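Local coordinates for protein L-lysine 6-oxidase (PDB 3WEU) that oxidises L-lysine at its epsilon-amino group using a cysteine tryptophylquinone cofactor, releasing ammonia and antibacterial hydrogen peroxide, at residues Ala17-Phe22 with Leu182-Thr187; Glu71-Thr74 with Asn79-Asn82; Phe273-Asp278 with Tyr429-Met434; Ala476-Asn481 with Cys496-Leu501. One frame throughout, in Å; residues are numbered along the deposited sequence.

Interaction 1. Residues Ala17-Phe22 with Leu182-Thr187; sequences ANTDNF and LGTLRT. With EDO (1,2-ethanediol), chain L.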
loop_
_atom_site.group_PDB
_atom_site.type_symbol
_atom_site.label_atom_id
_atom_site.label_comp_id
_atom_site.label_asym_id
_atom_site.label_seq_id
_atom_site.Cartn_x
_atom_site.Cartn_y
_atom_site.Cartn_z
ATOM N N ALA A 17 19.572 -24.596 -3.635
ATOM C CA ALA A 17 19.497 -26.034 -3.326
ATOM C C ALA A 17 20.383 -26.303 -2.097
ATOM O O ALA A 17 20.936 -25.370 -1.484
ATOM C CB ALA A 17 19.963 -26.880 -4.502
ATOM N N ASN A 18 20.601 -27.579 -1.792
ATOM C CA ASN A 18 21.447 -27.900 -0.624
ATOM C C ASN A 18 22.863 -27.387 -0.869
ATOM O O ASN A 18 23.388 -27.379 -2.019
ATOM C CB ASN A 18 21.454 -29.398 -0.390
ATOM C CG ASN A 18 22.326 -29.798 0.799
ATOM O OD1 ASN A 18 23.553 -29.908 0.732
ATOM N ND2 ASN A 18 21.665 -30.020 1.907
ATOM N N THR A 19 23.508 -26.940 0.191
ATOM C CA THR A 19 24.876 -26.395 0.106
ATOM C C THR A 19 25.910 -27.295 -0.588
ATOM O O THR A 19 26.882 -26.833 -1.283
ATOM C CB THR A 19 25.344 -25.943 1.543
ATOM O OG1 THR A 19 26.585 -25.223 1.460
ATOM C CG2 THR A 19 25.499 -27.188 2.452
ATOM N N ASP A 20 25.731 -28.600 -0.438
ATOM C CA ASP A 20 26.650 -29.581 -0.984
ATOM C C ASP A 20 26.324 -29.999 -2.427
ATOM O O ASP A 20 26.989 -30.847 -2.989
ATOM C CB ASP A 20 26.642 -30.851 -0.095
ATOM C CG ASP A 20 27.332 -30.599 1.240
ATOM O OD1 ASP A 20 28.092 -29.615 1.361
ATOM O OD2 ASP A 20 27.063 -31.363 2.183
ATOM N N ASN A 21 25.244 -29.447 -2.989
ATOM C CA ASN A 21 24.749 -29.861 -4.316
ATOM C C ASN A 21 24.998 -28.730 -5.338
ATOM O O ASN A 21 24.220 -27.750 -5.414
ATOM C CB ASN A 21 23.261 -30.201 -4.244
ATOM C CG ASN A 21 22.705 -30.786 -5.525
ATOM O OD1 ASN A 21 23.432 -31.036 -6.475
ATOM N ND2 ASN A 21 21.415 -31.046 -5.545
ATOM N N PHE A 22 26.046 -28.884 -6.132
ATOM C CA PHE A 22 26.480 -27.795 -7.014
ATOM C C PHE A 22 27.049 -28.346 -8.313
ATOM O O PHE A 22 27.439 -29.512 -8.396
ATOM C CB PHE A 22 27.510 -26.868 -6.355
ATOM C CG PHE A 22 28.689 -27.576 -5.777
ATOM C CD1 PHE A 22 29.847 -27.768 -6.515
ATOM C CD2 PHE A 22 28.639 -28.045 -4.486
ATOM C CE1 PHE A 22 30.940 -28.455 -6.008
ATOM C CE2 PHE A 22 29.754 -28.742 -3.940
ATOM C CZ PHE A 22 30.877 -28.958 -4.712
ATOM N N LEU A 182 27.692 -15.728 2.756
ATOM C CA LEU A 182 27.989 -15.237 1.403
ATOM C C LEU A 182 28.427 -16.332 0.408
ATOM O O LEU A 182 28.589 -16.099 -0.780
ATOM C CB LEU A 182 29.042 -14.189 1.545
ATOM C CG LEU A 182 28.614 -12.686 1.459
ATOM C CD1 LEU A 182 27.185 -12.200 1.375
ATOM C CD2 LEU A 182 29.728 -11.778 1.917
ATOM N N GLY A 183 28.705 -17.511 0.934
ATOM C CA GLY A 183 28.993 -18.650 0.118
ATOM C C GLY A 183 29.942 -19.624 0.776
ATOM O O GLY A 183 29.977 -19.721 1.994
ATOM N N THR A 184 30.675 -20.362 -0.046
ATOM C CA THR A 184 31.465 -21.505 0.424
ATOM C C THR A 184 32.764 -21.597 -0.365
ATOM O O THR A 184 32.751 -21.490 -1.596
ATOM C CB THR A 184 30.665 -22.815 0.220
ATOM O OG1 THR A 184 29.317 -22.708 0.704
ATOM C CG2 THR A 184 31.363 -23.996 0.862
ATOM N N LEU A 185 33.903 -21.809 0.291
ATOM C CA LEU A 185 35.167 -22.077 -0.382
ATOM C C LEU A 185 35.460 -23.562 -0.227
ATOM O O LEU A 185 35.174 -24.167 0.829
ATOM C CB LEU A 185 36.369 -21.353 0.237
ATOM C CG LEU A 185 36.280 -19.852 0.313
ATOM C CD1 LEU A 185 37.630 -19.287 0.709
ATOM C CD2 LEU A 185 35.809 -19.273 -1.038
ATOM N N ARG A 186 35.898 -24.172 -1.318
ATOM C CA ARG A 186 36.358 -25.543 -1.269
ATOM C C ARG A 186 37.695 -25.671 -1.977
ATOM O O ARG A 186 38.095 -24.778 -2.737
ATOM C CB ARG A 186 35.366 -26.451 -1.952
ATOM C CG ARG A 186 34.156 -26.751 -1.148
ATOM C CD ARG A 186 33.158 -27.545 -1.985
ATOM N NE ARG A 186 32.050 -28.100 -1.183
ATOM C CZ ARG A 186 31.979 -29.342 -0.688
ATOM N NH1 ARG A 186 32.967 -30.198 -0.775
ATOM N NH2 ARG A 186 30.913 -29.707 -0.015
ATOM N N THR A 187 38.324 -26.821 -1.811
ATOM C CA THR A 187 39.363 -27.273 -2.677
ATOM C C THR A 187 38.967 -28.628 -3.187
ATOM O O THR A 187 38.195 -29.332 -2.542
ATOM C CB THR A 187 40.742 -27.420 -2.046
ATOM O OG1 THR A 187 40.644 -28.296 -0.912
ATOM C CG2 THR A 187 41.338 -25.998 -1.684
HETATM C C1 EDO L . 19.107 -34.259 -6.184
HETATM O O1 EDO L . 17.899 -33.663 -5.779
HETATM C C2 EDO L . 19.312 -33.899 -7.604
HETATM O O2 EDO L . 20.224 -32.773 -7.622
HETATM O O HOH W 1 29.480 -26.949 -0.492
#
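A salt bridge between Asp20 and Arg186, backed by aromatic packing on Phe22 and by a shared water, fastens the turn after strand 4-13 to strand 181-187 in the N-terminal part of the chain. Asp20 OD1 lies 3.1 Å from Arg186 NH2, near the plane of the guanidinium and at its edge. The hydrogen bond within this pair is weak, bent well away from straight, and the carboxylate stands at 83° to the guanidinium plane.

Phe22 comes in over one face of the same guanidinium: its CE2 is 3.6 Å from Arg186 NE, with the ring plane turned 43° from the guanidinium. Its CG sits between the backbone N and the carbonyl carbon (chi1 53°), which swings the ring across to the extended arginine chain. Water 1 completes the set, accepting from Arg186 NE at 2.9 Å and donating to Thr19 O at 2.7 Å.

Asp20 is carried on a type I beta turn from Asn18 to Asn21, reinforced by an Asx turn in which Asp20 N donates to Asn18 OD1 at 2.8 Å. Close by, the Thr19 and Thr184 hydroxyls are 3.8 Å apart, OG1 to OG1. Each hydroxyl is hydrogen-bonded to another residue, Thr19 to Tyr199 and Thr184 to Glu152, while Arg58 donates to both Thr19 O and Thr184 OG1.

With its charge met at an edge, its NE hydrogen-bonded to water and one face covered by an aromatic ring, the arginine is held by several modest contacts, and its orientation probably depends on all of them together.

Interaction 2. Residues Glu71-Thr74 with Asn79-Asn82; sequences EELT and NVKN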
loop_
_atom_site.group_PDB
_atom_site.type_symbol
_atom_site.label_atom_id
_atom_site.label_comp_id
_atom_site.label_asym_id
_atom_site.label_seq_id
_atom_site.Cartn_x
_atom_site.Cartn_y
_atom_site.Cartn_z
ATOM N N GLU A 71 52.854 -24.009 -16.650
ATOM C CA GLU A 71 52.456 -25.319 -16.190
ATOM C C GLU A 71 51.626 -25.148 -14.914
ATOM O O GLU A 71 51.917 -24.303 -14.087
ATOM C CB GLU A 71 53.680 -26.192 -15.912
ATOM C CG GLU A 71 54.372 -26.644 -17.198
ATOM C CD GLU A 71 53.972 -28.069 -17.631
ATOM O OE1 GLU A 71 54.900 -28.911 -17.795
ATOM O OE2 GLU A 71 52.748 -28.351 -17.805
ATOM N N GLU A 72 50.599 -25.968 -14.796
ATOM C CA GLU A 72 49.704 -25.911 -13.725
ATOM C C GLU A 72 50.460 -26.416 -12.521
ATOM O O GLU A 72 51.097 -27.471 -12.544
ATOM C CB GLU A 72 48.466 -26.773 -13.949
ATOM C CG GLU A 72 47.422 -26.473 -12.860
ATOM C CD GLU A 72 46.109 -27.291 -12.820
ATOM O OE1 GLU A 72 45.951 -28.316 -13.529
ATOM O OE2 GLU A 72 45.230 -26.851 -12.032
ATOM N N LEU A 73 50.251 -25.724 -11.440
ATOM C CA LEU A 73 50.689 -26.174 -10.107
ATOM C C LEU A 73 49.541 -26.697 -9.291
ATOM O O LEU A 73 48.519 -26.024 -9.105
ATOM C CB LEU A 73 51.351 -25.027 -9.375
ATOM C CG LEU A 73 52.558 -24.404 -10.102
ATOM C CD1 LEU A 73 52.993 -23.116 -9.459
ATOM C CD2 LEU A 73 53.748 -25.368 -10.126
ATOM N N THR A 74 49.715 -27.919 -8.774
ATOM C CA THR A 74 48.812 -28.447 -7.781
ATOM C C THR A 74 49.623 -28.995 -6.582
ATOM O O THR A 74 50.838 -29.004 -6.594
ATOM C CB THR A 74 47.955 -29.576 -8.332
ATOM O OG1 THR A 74 48.736 -30.747 -8.431
ATOM C CG2 THR A 74 47.345 -29.189 -9.717
ATOM N N ASN A 79 58.011 -30.032 -5.496
ATOM C CA ASN A 79 58.544 -28.840 -4.849
ATOM C C ASN A 79 57.405 -27.965 -4.327
ATOM O O ASN A 79 57.666 -26.909 -3.794
ATOM C CB ASN A 79 59.552 -28.044 -5.743
ATOM C CG ASN A 79 60.466 -27.060 -4.928
ATOM O OD1 ASN A 79 60.862 -27.330 -3.788
ATOM N ND2 ASN A 79 60.774 -25.899 -5.526
ATOM N N VAL A 80 56.147 -28.385 -4.514
ATOM C CA VAL A 80 55.043 -27.686 -3.882
ATOM C C VAL A 80 54.651 -28.342 -2.576
ATOM O O VAL A 80 54.276 -29.520 -2.509
ATOM C CB VAL A 80 53.796 -27.579 -4.800
ATOM C CG1 VAL A 80 52.631 -26.921 -4.050
ATOM C CG2 VAL A 80 54.137 -26.754 -6.015
ATOM N N LYS A 81 54.673 -27.578 -1.512
ATOM C CA LYS A 81 54.212 -28.125 -0.294
ATOM C C LYS A 81 52.857 -27.603 0.108
ATOM O O LYS A 81 52.159 -28.271 0.809
ATOM C CB LYS A 81 55.304 -27.949 0.795
ATOM C CG LYS A 81 55.180 -26.765 1.709
ATOM C CD LYS A 81 56.442 -26.629 2.609
ATOM C CE LYS A 81 56.222 -27.070 4.003
ATOM N NZ LYS A 81 57.462 -26.877 4.852
ATOM N N ASN A 82 52.436 -26.406 -0.309
ATOM C CA ASN A 82 51.044 -26.016 -0.030
ATOM C C ASN A 82 50.608 -24.987 -1.024
ATOM O O ASN A 82 51.440 -24.359 -1.620
ATOM C CB ASN A 82 50.879 -25.402 1.352
ATOM C CG ASN A 82 49.437 -25.534 1.868
ATOM O OD1 ASN A 82 48.568 -26.221 1.301
ATOM N ND2 ASN A 82 49.189 -24.864 2.949
#
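The carbonyl oxygen of Thr74 is met by CB and both methyls of Val80: Thr74 O lies 3.7 Å from Val80 CB and equally 3.7 Å from Val80 CG1, and CG2 of the same valine follows at 4.0 Å from this oxygen. These are van der Waals distances, and no hydrogen bond links the two segments. Val80 turns its side chain onto the end of the 71-74 segment, with CG1 anti to the backbone N (chi1 176°).

The second touch is apolar and looser. Leu73 CD2 stands 4.4 Å from Val80 CG2, so CG2 serves both touches, the carbonyl and the leucine methyl, while CB and CG1 meet the carbonyl. Thr74 behaves differently: its side chain points away from 79-82, and the residue contributes through its backbone. Its OG1 accepts from Asp76 N, an ST turn, and its N donates to Ser77 OG, two bonds within the short connection that leads back to Val80. The closest CA atoms, those of Thr74 and Val80, remain 7.4 Å apart, too far for a strand pair.

What the short connection joins is two strands that pair with different partners. Strand 72-73, only weakly bonded, runs antiparallel to 58-66 through Leu73 and Val65, and Leu73 also packs on Leu3. The strand that begins at Val80 runs antiparallel to 223-232, where a classic beta bulge sets the pair Lys81 and Asn82 opposite the single residue Thr231. Val80 stands at the start of the second strand, against the end of the first.

Interaction 3. Residues Phe273-Asp278 with Tyr429-Met434; sequences FDLVPD and YPVSDM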
loop_
_atom_site.group_PDB
_atom_site.type_symbol
_atom_site.label_atom_id
_atom_site.label_comp_id
_atom_site.label_asym_id
_atom_site.label_seq_id
_atom_site.Cartn_x
_atom_site.Cartn_y
_atom_site.Cartn_z
ATOM N N PHE A 273 45.544 -0.851 -22.999
ATOM C CA PHE A 273 46.673 -1.581 -22.441
ATOM C C PHE A 273 47.489 -2.218 -23.513
ATOM O O PHE A 273 48.227 -3.117 -23.217
ATOM C CB PHE A 273 46.155 -2.633 -21.447
ATOM C CG PHE A 273 45.504 -2.043 -20.266
ATOM C CD1 PHE A 273 46.315 -1.542 -19.218
ATOM C CD2 PHE A 273 44.118 -1.977 -20.124
ATOM C CE1 PHE A 273 45.729 -0.970 -18.115
ATOM C CE2 PHE A 273 43.541 -1.381 -19.002
ATOM C CZ PHE A 273 44.337 -0.898 -18.015
ATOM N N ASP A 274 47.372 -1.741 -24.753
ATOM C CA ASP A 274 48.210 -2.212 -25.848
ATOM C C ASP A 274 48.115 -3.732 -26.022
ATOM O O ASP A 274 49.084 -4.375 -26.434
ATOM C CB ASP A 274 49.670 -1.813 -25.536
ATOM C CG ASP A 274 50.510 -1.701 -26.774
ATOM O OD1 ASP A 274 50.046 -0.999 -27.712
ATOM O OD2 ASP A 274 51.643 -2.267 -26.799
ATOM N N LEU A 275 46.956 -4.316 -25.724
ATOM C CA LEU A 275 46.832 -5.748 -25.781
ATOM C C LEU A 275 47.147 -6.341 -27.159
ATOM O O LEU A 275 47.656 -7.434 -27.268
ATOM C CB LEU A 275 45.417 -6.171 -25.265
ATOM C CG LEU A 275 45.099 -7.677 -25.250
ATOM C CD1 LEU A 275 46.024 -8.398 -24.272
ATOM C CD2 LEU A 275 43.645 -7.822 -24.863
ATOM N N VAL A 276 46.761 -5.656 -28.211
ATOM C CA VAL A 276 46.949 -6.086 -29.576
ATOM C C VAL A 276 47.561 -4.931 -30.427
ATOM O O VAL A 276 46.875 -4.249 -31.142
ATOM C CB VAL A 276 45.644 -6.590 -30.243
ATOM C CG1 VAL A 276 46.021 -7.280 -31.555
ATOM C CG2 VAL A 276 44.910 -7.587 -29.370
ATOM N N PRO A 277 48.902 -4.727 -30.326
ATOM C CA PRO A 277 49.582 -3.588 -30.979
ATOM C C PRO A 277 49.312 -3.494 -32.442
ATOM O O PRO A 277 49.236 -2.398 -32.960
ATOM C CB PRO A 277 51.085 -3.893 -30.753
ATOM C CG PRO A 277 51.123 -4.713 -29.497
ATOM C CD PRO A 277 49.837 -5.587 -29.575
ATOM N N ASP A 278 49.136 -4.626 -33.118
ATOM C CA ASP A 278 48.794 -4.578 -34.549
ATOM C C ASP A 278 47.408 -3.994 -34.869
ATOM O O ASP A 278 47.149 -3.605 -36.004
ATOM C CB ASP A 278 48.889 -5.969 -35.181
ATOM C CG ASP A 278 50.327 -6.483 -35.297
ATOM O OD1 ASP A 278 51.266 -5.692 -35.186
ATOM O OD2 ASP A 278 50.489 -7.708 -35.430
ATOM N N TYR A 429 44.326 -14.352 -29.858
ATOM C CA TYR A 429 44.861 -13.211 -29.174
ATOM C C TYR A 429 45.580 -13.658 -27.914
ATOM O O TYR A 429 45.340 -14.767 -27.409
ATOM C CB TYR A 429 43.658 -12.343 -28.792
ATOM C CG TYR A 429 42.948 -11.717 -29.983
ATOM C CD1 TYR A 429 43.618 -10.863 -30.816
ATOM C CD2 TYR A 429 41.571 -11.930 -30.232
ATOM C CE1 TYR A 429 42.998 -10.277 -31.888
ATOM C CE2 TYR A 429 40.964 -11.301 -31.298
ATOM C CZ TYR A 429 41.647 -10.485 -32.119
ATOM O OH TYR A 429 41.089 -9.896 -33.302
ATOM N N PRO A 430 46.416 -12.790 -27.373
ATOM C CA PRO A 430 47.128 -13.097 -26.123
ATOM C C PRO A 430 46.258 -12.969 -24.879
ATOM O O PRO A 430 46.517 -12.156 -24.051
ATOM C CB PRO A 430 48.279 -12.083 -26.107
ATOM C CG PRO A 430 47.842 -10.977 -27.003
ATOM C CD PRO A 430 46.942 -11.581 -28.043
ATOM N N VAL A 431 45.234 -13.803 -24.785
ATOM C CA VAL A 431 44.276 -13.834 -23.700
ATOM C C VAL A 431 44.062 -15.321 -23.483
ATOM O O VAL A 431 43.779 -16.058 -24.420
ATOM C CB VAL A 431 42.929 -13.201 -24.130
ATOM C CG1 VAL A 431 41.921 -13.303 -23.060
ATOM C CG2 VAL A 431 43.160 -11.723 -24.460
ATOM N N SER A 432 44.214 -15.783 -22.268
ATOM C CA SER A 432 43.943 -17.177 -21.954
ATOM C C SER A 432 42.492 -17.528 -22.210
ATOM O O SER A 432 41.610 -16.782 -21.852
ATOM C CB SER A 432 44.263 -17.387 -20.450
ATOM O OG SER A 432 43.776 -18.633 -20.012
ATOM N N ASP A 433 42.224 -18.732 -22.728
ATOM C CA ASP A 433 40.859 -19.260 -22.764
ATOM C C ASP A 433 40.151 -19.353 -21.462
ATOM O O ASP A 433 38.933 -19.212 -21.378
ATOM C CB ASP A 433 40.860 -20.678 -23.346
ATOM C CG ASP A 433 41.090 -20.678 -24.817
ATOM O OD1 ASP A 433 40.988 -19.585 -25.469
ATOM O OD2 ASP A 433 41.337 -21.789 -25.339
ATOM N N MET A 434 40.902 -19.605 -20.389
ATOM C CA MET A 434 40.260 -19.701 -19.069
ATOM C C MET A 434 39.727 -18.341 -18.586
ATOM O O MET A 434 38.653 -18.243 -17.905
ATOM C CB MET A 434 41.285 -20.220 -18.075
ATOM C CG MET A 434 41.802 -21.607 -18.451
ATOM S SD MET A 434 42.980 -22.108 -17.115
ATOM C CE MET A 434 41.792 -22.148 -15.836
#
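From CB, the side chain of Leu275 runs out to CG anti to the backbone N (chi1 -180°), a setting that carries the fork at CG over to the 429-434 segment. There the two methyls part company. CD1 comes alongside Pro430, 3.8 Å from Pro430 O and 4.2 Å from Pro430 CG, the leucine and the proline ring running antiparallel beside one another. CD2 goes to the next residue and touches Val431 CG2 at 4.0 Å, with the leucine roughly perpendicular to the valine.

The backbone of the same leucine joins in: Pro430 CG rests 3.6 Å from Leu275 O. Beside it, Val276 sends CG2 to the aromatic ring of Tyr429, 3.8 Å from CD1, in an oblique approach. That ring is fixed by other neighbours as well. Tyr429 OH is hydrogen-bonded to Asp298, Arg297 makes a cation-pi contact with the ring, and Phe266 of helix 261-272 meets it with the planes at about 45°. Phe266 also packs on Leu275 and Val276, so it backs both segments.

No hydrogen bond crosses this largely apolar surface contact, which lays the loop after helix 261-272 against the chain leading into helix 433-439. The 429-434 segment carries two recognised motifs: an inverse gamma turn centred on Pro430, and an N-cap at Ser432, whose OG accepts from Met434 N.

Interaction 4. Residues Ala476-Asn481 with Cys496-Leu501; sequences AYFDVN and CEPGDL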
loop_
_atom_site.group_PDB
_atom_site.type_symbol
_atom_site.label_atom_id
_atom_site.label_comp_id
_atom_site.label_asym_id
_atom_site.label_seq_id
_atom_site.Cartn_x
_atom_site.Cartn_y
_atom_site.Cartn_z
ATOM N N ALA A 476 45.943 -7.426 5.346
ATOM C CA ALA A 476 46.309 -6.765 6.660
ATOM C C ALA A 476 45.579 -5.406 6.818
ATOM O O ALA A 476 45.036 -5.058 7.902
ATOM C CB ALA A 476 47.817 -6.593 6.746
ATOM N N TYR A 477 45.465 -4.666 5.703
ATOM C CA TYR A 477 44.726 -3.384 5.736
ATOM C C TYR A 477 43.279 -3.583 6.139
ATOM O O TYR A 477 42.747 -2.968 7.076
ATOM C CB TYR A 477 44.877 -2.609 4.400
ATOM C CG TYR A 477 43.955 -1.433 4.408
ATOM C CD1 TYR A 477 44.345 -0.204 4.932
ATOM C CD2 TYR A 477 42.652 -1.555 3.953
ATOM C CE1 TYR A 477 43.435 0.844 5.020
ATOM C CE2 TYR A 477 41.755 -0.518 4.016
ATOM C CZ TYR A 477 42.146 0.696 4.541
ATOM O OH TYR A 477 41.199 1.716 4.638
ATOM N N PHE A 478 42.573 -4.488 5.451
ATOM C CA PHE A 478 41.178 -4.654 5.727
ATOM C C PHE A 478 40.884 -5.279 7.065
ATOM O O PHE A 478 39.804 -4.979 7.667
ATOM C CB PHE A 478 40.479 -5.443 4.579
ATOM C CG PHE A 478 40.597 -4.763 3.240
ATOM C CD1 PHE A 478 39.989 -3.506 3.020
ATOM C CD2 PHE A 478 41.224 -5.381 2.203
ATOM C CE1 PHE A 478 40.129 -2.854 1.829
ATOM C CE2 PHE A 478 41.334 -4.751 0.978
ATOM C CZ PHE A 478 40.796 -3.480 0.799
ATOM N N ASP A 479 41.765 -6.182 7.496
ATOM C CA ASP A 479 41.671 -6.813 8.826
ATOM C C ASP A 479 41.401 -5.708 9.889
ATOM O O ASP A 479 40.471 -5.806 10.736
ATOM C CB ASP A 479 42.977 -7.596 9.121
ATOM C CG ASP A 479 42.907 -9.074 8.669
ATOM O OD1 ASP A 479 41.823 -9.561 8.202
ATOM O OD2 ASP A 479 43.932 -9.762 8.786
ATOM N N VAL A 480 42.171 -4.627 9.778
ATOM C CA VAL A 480 42.145 -3.530 10.775
ATOM C C VAL A 480 41.084 -2.473 10.514
ATOM O O VAL A 480 40.432 -2.015 11.449
ATOM C CB VAL A 480 43.539 -2.885 10.848
ATOM C CG1 VAL A 480 43.567 -1.578 11.683
ATOM C CG2 VAL A 480 44.520 -3.945 11.346
ATOM N N ASN A 481 40.840 -2.178 9.236
ATOM C CA ASN A 481 40.001 -1.036 8.841
ATOM C C ASN A 481 38.651 -1.338 8.263
ATOM O O ASN A 481 37.757 -0.500 8.194
ATOM C CB ASN A 481 40.828 -0.282 7.808
ATOM C CG ASN A 481 42.142 0.195 8.392
ATOM O OD1 ASN A 481 43.236 -0.253 8.057
ATOM N ND2 ASN A 481 42.017 1.104 9.289
ATOM N N CYS A 496 40.429 -1.863 -6.780
ATOM C CA CYS A 496 39.126 -2.194 -6.257
ATOM C C CYS A 496 39.219 -2.833 -4.905
ATOM O O CYS A 496 40.138 -3.570 -4.633
ATOM C CB CYS A 496 38.428 -3.195 -7.200
ATOM S SG CYS A 496 38.251 -2.503 -8.852
ATOM N N GLU A 497 38.163 -2.670 -4.148
ATOM C CA GLU A 497 37.993 -3.366 -2.906
ATOM C C GLU A 497 36.959 -4.434 -3.168
ATOM O O GLU A 497 36.168 -4.268 -4.085
ATOM C CB GLU A 497 37.364 -2.453 -1.894
ATOM C CG GLU A 497 38.345 -1.414 -1.408
ATOM C CD GLU A 497 37.864 -0.590 -0.220
ATOM O OE1 GLU A 497 36.693 -0.675 0.187
ATOM O OE2 GLU A 497 38.722 0.160 0.297
ATOM N N PRO A 498 36.865 -5.409 -2.288
ATOM C CA PRO A 498 35.758 -6.351 -2.240
ATOM C C PRO A 498 34.390 -5.630 -2.213
ATOM O O PRO A 498 34.157 -4.658 -1.480
ATOM C CB PRO A 498 36.001 -7.142 -0.973
ATOM C CG PRO A 498 37.453 -7.107 -0.777
ATOM C CD PRO A 498 37.971 -5.833 -1.422
ATOM N N GLY A 499 33.478 -6.107 -3.060
ATOM C CA GLY A 499 32.193 -5.493 -3.213
ATOM C C GLY A 499 32.138 -4.459 -4.328
ATOM O O GLY A 499 31.023 -4.095 -4.758
ATOM N N ASP A 500 33.262 -4.076 -4.892
ATOM C CA ASP A 500 33.244 -2.984 -5.845
ATOM C C ASP A 500 32.611 -3.315 -7.198
ATOM O O ASP A 500 31.974 -2.451 -7.826
ATOM C CB ASP A 500 34.622 -2.355 -6.004
ATOM C CG ASP A 500 34.967 -1.391 -4.853
ATOM O OD1 ASP A 500 34.105 -1.135 -3.997
ATOM O OD2 ASP A 500 36.131 -0.975 -4.875
ATOM N N LEU A 501 32.810 -4.541 -7.681
ATOM C CA LEU A 501 32.301 -4.899 -9.009
ATOM C C LEU A 501 30.793 -5.097 -9.058
ATOM O O LEU A 501 30.203 -4.960 -10.135
ATOM C CB LEU A 501 33.041 -6.096 -9.607
ATOM C CG LEU A 501 34.312 -5.736 -10.357
ATOM C CD1 LEU A 501 35.250 -4.939 -9.572
ATOM C CD2 LEU A 501 35.005 -6.971 -10.889
#
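Phe478, on the last turns of helix 475-481, sets the rim of its ring against the side chain of Glu497, the first residue of a type II beta turn that ends at Asp500. Glu497 OE2 lies in the ring plane at its edge, 3.7 Å from Phe478 CE1, while Glu497 CG is 3.9 Å from Phe478 CZ. Ring and carboxylate planes stand 84° apart. An anionic oxygen here meets the slightly positive hydrogen-bearing rim of the ring, which is probably mildly favourable.

From Phe478 CE2, across the ring from CE1, the distance to Pro498 CD is 4.3 Å, an oblique touch on the second residue of the turn. The phenyl gets there with CG anti to the carbonyl carbon (chi1 -59°), and Tyr477 CD2 covers one of its faces toward the rim.

The buried carboxylate of Glu497 is well supplied: OE2 is hydrogen-bonded to Thr484, and OE1 forms a salt bridge with Lys92, which also pairs with Asp500 OD1. Lys92 thus ties together the two acidic ends of the turn. Gly499 takes the positive-phi third position of the type II turn, where glycine is favoured.

Pro498 in turn packs on His88 and Ala90 of strand 80-91, so the turn lies between helix and sheet. A backbone bond, Asp500 N to Glu497 O, closes the turn, and Glu497 N donates almost straight to Asp500 OD2 at 2.7 Å.

How the interactions relate
Along the chain, interaction 2 falls within the span bridged by interaction 1, and interactions 3 and 4 follow in series. Interactions 1 and 2 both reach the large mixed sheet of the N-terminal region, with centres about 25 Å apart and nearest atoms about 8 Å apart. Interaction 3 is about 26 Å from interaction 2, centre to centre, and Met434 packs on strands 4-13 and 58-66 of that sheet. Interaction 4, about 23 Å from interaction 1 between centres, meets the sheet through Pro498 on strand 80-91. No two contacts touch. The sheet thus appears to be a common surface that segments from later in the chain pack against.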